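Local coordinates for XC6422 protein (Xanthomonas campestris, PDB 2FUK) that is a small serine alpha/beta-hydrolase without a lid that probably acts as a hydrolase, at residues N55-M60 with H195-K200; V136-A141 with G206-G211. All blocks are in the same frame, centred on the assembly; numbering follows the deposited sequence.

Contact 1: residues N55-M60 with H195-K200; sequences NKVVTM and HFFHRK
V57 and F196 mark the closest approach of two backbones, their CA atoms 6.5 Å apart, where the first turn of helix 56-66 meets the loop that leads into helix 201-212. N55 is the N-cap of the first helix, and its O takes the backbone bond from T59 N; on the other side a type II turn from F197 to K200 ends at the N-cap of the second helix. V57 carries the contact. With CG1 anti to the backbone N (chi1 177°), CG2 is left beside that nitrogen and anti to the carbonyl carbon, and lies 3.5 Å from F196 O, a van der Waals approach of a methyl to a backbone carbonyl. The same methyl comes obliquely to the F197 ring, 4.1 Å from CD1; F196 is the more exposed of the two phenylalanines. Within the helix, K56 O accepts both M60 N and T59 OG1, the hydroxyl 3.2 Å away and above the carbonyl plane, while K56 NZ forms a salt bridge with D32 of the second subunit. H195, in the same loop and bonded through ND1 to D166, probably belongs to a Ser-His-Asp triad with S119. V57 and F197 both also pack on L204 of helix 201-212 and F118 of strand 112-118.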
# COMPACT_ATOMS: atom_id res chain seq x y z
N ASN A 55 -8.95 -11.24 9.41
CA ASN A 55 -7.58 -11.68 9.65
C ASN A 55 -6.65 -10.73 8.89
O ASN A 55 -6.92 -10.39 7.74
CB ASN A 55 -7.43 -13.12 9.13
CG ASN A 55 -6.01 -13.63 9.24
OD1 ASN A 55 -5.60 -14.16 10.28
ND2 ASN A 55 -5.25 -13.47 8.16
N LYS A 56 -5.55 -10.31 9.53
CA LYS A 56 -4.60 -9.38 8.93
C LYS A 56 -3.95 -9.87 7.62
O LYS A 56 -3.70 -9.08 6.71
CB LYS A 56 -3.51 -9.02 9.94
CG LYS A 56 -4.02 -8.38 11.24
CD LYS A 56 -2.89 -8.29 12.27
CE LYS A 56 -3.35 -7.77 13.64
NZ LYS A 56 -3.87 -6.38 13.59
N VAL A 57 -3.66 -11.17 7.53
CA VAL A 57 -3.06 -11.70 6.30
C VAL A 57 -4.12 -11.64 5.19
O VAL A 57 -3.82 -11.30 4.05
CB VAL A 57 -2.59 -13.16 6.50
CG1 VAL A 57 -2.04 -13.72 5.20
CG2 VAL A 57 -1.55 -13.20 7.59
N VAL A 58 -5.36 -11.97 5.54
CA VAL A 58 -6.45 -11.94 4.58
C VAL A 58 -6.68 -10.52 4.05
O VAL A 58 -6.82 -10.33 2.84
CB VAL A 58 -7.77 -12.45 5.22
CG1 VAL A 58 -8.95 -12.17 4.30
CG2 VAL A 58 -7.66 -13.94 5.49
N THR A 59 -6.71 -9.54 4.94
CA THR A 59 -6.94 -8.17 4.48
C THR A 59 -5.77 -7.57 3.72
O THR A 59 -5.98 -6.71 2.87
CB THR A 59 -7.36 -7.23 5.64
OG1 THR A 59 -6.35 -7.22 6.65
CG2 THR A 59 -8.68 -7.70 6.23
N MET A 60 -4.54 -7.99 4.01
CA MET A 60 -3.41 -7.45 3.26
C MET A 60 -3.40 -8.09 1.87
O MET A 60 -3.00 -7.46 0.90
CB MET A 60 -2.07 -7.70 3.96
CG MET A 60 -0.87 -7.19 3.15
SD MET A 60 -0.97 -5.40 2.73
CE MET A 60 0.54 -4.77 3.53
N HIS A 195 4.21 -17.87 10.28
CA HIS A 195 2.94 -18.29 9.70
C HIS A 195 1.99 -17.13 9.38
O HIS A 195 1.31 -17.16 8.36
CB HIS A 195 2.23 -19.28 10.63
CG HIS A 195 0.99 -19.86 10.04
ND1 HIS A 195 1.00 -20.63 8.90
CD2 HIS A 195 -0.31 -19.76 10.42
CE1 HIS A 195 -0.24 -20.98 8.60
NE2 HIS A 195 -1.05 -20.47 9.50
N PHE A 196 1.95 -16.13 10.26
CA PHE A 196 1.07 -14.99 10.05
C PHE A 196 1.82 -13.78 9.49
O PHE A 196 1.33 -12.65 9.54
CB PHE A 196 0.36 -14.62 11.36
CG PHE A 196 -0.52 -15.72 11.88
CD1 PHE A 196 -1.77 -15.97 11.31
CD2 PHE A 196 -0.09 -16.54 12.92
CE1 PHE A 196 -2.57 -17.01 11.77
CE2 PHE A 196 -0.89 -17.58 13.39
CZ PHE A 196 -2.13 -17.82 12.81
N PHE A 197 3.01 -14.02 8.96
CA PHE A 197 3.81 -12.95 8.36
C PHE A 197 3.97 -11.73 9.25
O PHE A 197 3.80 -10.59 8.81
CB PHE A 197 3.18 -12.53 7.02
CG PHE A 197 3.04 -13.66 6.04
CD1 PHE A 197 2.02 -14.60 6.18
CD2 PHE A 197 3.96 -13.82 5.01
CE1 PHE A 197 1.94 -15.69 5.32
CE2 PHE A 197 3.89 -14.91 4.14
CZ PHE A 197 2.88 -15.84 4.29
N HIS A 198 4.29 -11.98 10.52
CA HIS A 198 4.49 -10.93 11.51
C HIS A 198 5.58 -9.97 11.03
O HIS A 198 6.70 -10.38 10.73
CB HIS A 198 4.90 -11.55 12.85
CG HIS A 198 5.22 -10.55 13.92
ND1 HIS A 198 4.25 -9.97 14.70
CD2 HIS A 198 6.40 -10.05 14.34
CE1 HIS A 198 4.83 -9.15 15.57
NE2 HIS A 198 6.13 -9.19 15.37
N ARG A 199 5.22 -8.69 10.96
CA ARG A 199 6.13 -7.63 10.52
C ARG A 199 6.69 -7.91 9.13
O ARG A 199 7.78 -7.48 8.77
CB ARG A 199 7.25 -7.45 11.55
CG ARG A 199 6.74 -7.02 12.94
CD ARG A 199 6.07 -5.65 12.90
NE ARG A 199 5.59 -5.19 14.20
CZ ARG A 199 4.42 -5.52 14.75
NH1 ARG A 199 4.09 -5.04 15.94
NH2 ARG A 199 3.58 -6.32 14.11
N LYS A 200 5.91 -8.65 8.35
CA LYS A 200 6.30 -9.00 6.99
C LYS A 200 5.13 -8.83 6.03
O LYS A 200 5.19 -9.29 4.90
CB LYS A 200 6.78 -10.46 6.93
CG LYS A 200 8.15 -10.71 7.53
CD LYS A 200 9.25 -10.21 6.62
CE LYS A 200 10.61 -10.61 7.18
NZ LYS A 200 11.73 -10.33 6.24

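Contact 2: residues V136-A141 with G206-G211; sequences VLISIA and GALQHG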
# COMPACT_ATOMS: atom_id res chain seq x y z
N VAL A 136 -6.95 -17.36 -11.97
CA VAL A 136 -5.74 -17.31 -11.16
C VAL A 136 -6.05 -17.84 -9.76
O VAL A 136 -7.12 -17.57 -9.21
CB VAL A 136 -5.22 -15.86 -11.01
CG1 VAL A 136 -4.19 -15.78 -9.87
CG2 VAL A 136 -4.58 -15.40 -12.30
N LEU A 137 -5.11 -18.61 -9.20
CA LEU A 137 -5.26 -19.14 -7.85
C LEU A 137 -4.04 -18.71 -7.04
O LEU A 137 -2.91 -18.82 -7.51
CB LEU A 137 -5.32 -20.67 -7.86
CG LEU A 137 -5.40 -21.34 -6.48
CD1 LEU A 137 -6.73 -21.01 -5.81
CD2 LEU A 137 -5.26 -22.85 -6.64
N ILE A 138 -4.27 -18.20 -5.83
CA ILE A 138 -3.17 -17.77 -4.97
C ILE A 138 -3.28 -18.52 -3.66
O ILE A 138 -4.31 -18.48 -3.00
CB ILE A 138 -3.24 -16.26 -4.69
CG1 ILE A 138 -3.11 -15.48 -6.00
CG2 ILE A 138 -2.13 -15.86 -3.73
CD1 ILE A 138 -3.58 -14.05 -5.89
N SER A 139 -2.21 -19.23 -3.30
CA SER A 139 -2.19 -20.00 -2.06
C SER A 139 -1.13 -19.46 -1.12
O SER A 139 0.05 -19.50 -1.44
CB SER A 139 -1.88 -21.47 -2.34
OG SER A 139 -2.76 -22.01 -3.31
N ILE A 140 -1.55 -18.94 0.02
CA ILE A 140 -0.63 -18.40 1.01
C ILE A 140 -0.55 -19.43 2.14
O ILE A 140 -1.54 -19.70 2.81
CB ILE A 140 -1.14 -17.05 1.56
CG1 ILE A 140 -1.35 -16.07 0.39
CG2 ILE A 140 -0.13 -16.50 2.56
CD1 ILE A 140 -2.01 -14.76 0.80
N ALA A 141 0.64 -19.99 2.32
CA ALA A 141 0.87 -21.00 3.35
C ALA A 141 -0.06 -22.21 3.21
O ALA A 141 -0.77 -22.56 4.16
CB ALA A 141 0.74 -20.39 4.73
N GLY A 206 4.23 -7.21 -1.60
CA GLY A 206 5.12 -7.16 -2.75
C GLY A 206 5.22 -8.48 -3.50
O GLY A 206 5.21 -8.51 -4.73
N ALA A 207 5.30 -9.58 -2.75
CA ALA A 207 5.41 -10.89 -3.36
C ALA A 207 4.17 -11.22 -4.16
O ALA A 207 4.26 -11.79 -5.25
CB ALA A 207 5.63 -11.95 -2.28
N LEU A 208 3.00 -10.87 -3.63
CA LEU A 208 1.74 -11.14 -4.30
C LEU A 208 1.62 -10.32 -5.58
O LEU A 208 1.28 -10.84 -6.64
CB LEU A 208 0.56 -10.79 -3.38
CG LEU A 208 0.25 -11.71 -2.20
CD1 LEU A 208 -0.72 -11.01 -1.25
CD2 LEU A 208 -0.35 -13.03 -2.70
N GLN A 209 1.91 -9.03 -5.47
CA GLN A 209 1.80 -8.14 -6.62
C GLN A 209 2.78 -8.50 -7.72
O GLN A 209 2.41 -8.56 -8.90
CB GLN A 209 1.96 -6.69 -6.16
CG GLN A 209 0.74 -6.21 -5.40
CD GLN A 209 0.83 -4.79 -4.87
OE1 GLN A 209 -0.18 -4.21 -4.47
NE2 GLN A 209 2.04 -4.23 -4.84
N HIS A 210 4.02 -8.78 -7.36
CA HIS A 210 4.99 -9.14 -8.39
C HIS A 210 4.65 -10.50 -8.98
O HIS A 210 4.85 -10.74 -10.18
CB HIS A 210 6.40 -9.19 -7.81
CG HIS A 210 7.44 -9.53 -8.83
ND1 HIS A 210 7.77 -8.69 -9.86
CD2 HIS A 210 8.20 -10.65 -8.99
CE1 HIS A 210 8.68 -9.26 -10.63
NE2 HIS A 210 8.96 -10.45 -10.12
N GLY A 211 4.11 -11.39 -8.15
CA GLY A 211 3.77 -12.72 -8.62
C GLY A 211 2.62 -12.79 -9.60
O GLY A 211 2.62 -13.63 -10.50
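I138 and L208 meet through one methyl each, and this pair illustrates how a strand of a central sheet receives a helix packed on its face. The contact between the segments is apolar. I138 CG2 and L208 CD2 approach to 3.5 Å, tighter than usual for two carbons, and the two side chains meet at a slant, methyl against methyl. I138 turns this branch toward L208, with CG2 anti to its backbone nitrogen and CG1 beside it (chi1 -62°). Two residues along the strand, I140 adds a looser touch: its CD1 lies 4.2 Å from the same L208 CD2. One leucine methyl thus meets both isoleucines, which lie on the same side of the strand, and all three residues are buried. The backbones stay well separated, with I138 CA and L208 CA 8.3 Å apart, so side chains alone bridge the gap.

Hydrogen bonding belongs to each element separately. In the helix, H210 N bonds to G206 O and G211 N to A207 O, each at 2.9 Å. The strand is held in the sheet by backbone bonds from I138 to L115 and G117 on one flank and from L137 to Q157 and L159 on the other. S139, whose CB points away from the helix, bonds through OG to W158 NE1.

Further apolar packing widens the layer: L208 and A207 reach I161 of strand 158-163, and I138 touches A116 of strand 112-118. L137 and S139 instead meet helix 120-132 across the other face. A largely parallel sheet with helices on both faces is the three-layer alpha/beta/alpha sandwich of the alpha/beta-hydrolase fold, here seen at an inner strand.

Overall arrangement
Followed from the N terminus, the chain enters contact 1 at the start of helix 56-66, runs on through strand 71-75, helix 92-107, strand 112-118 and helix 120-132, and reaches contact 2 at strand 136-140. It then passes strands 158-163 and 186-190 before the loop 195-200 closes contact 1, 135 residues after its first half; helix 201-212 follows at once and closes contact 2 over 65 residues. The two closures therefore cross rather than nest. Their centres are 13 Å apart and they touch directly, with F197 CZ 3.5 Å from I140 CG2. Contact 1 joins the H195 loop to helix 56-66, and contact 2 joins helix 201-212 to inner strand 136-140.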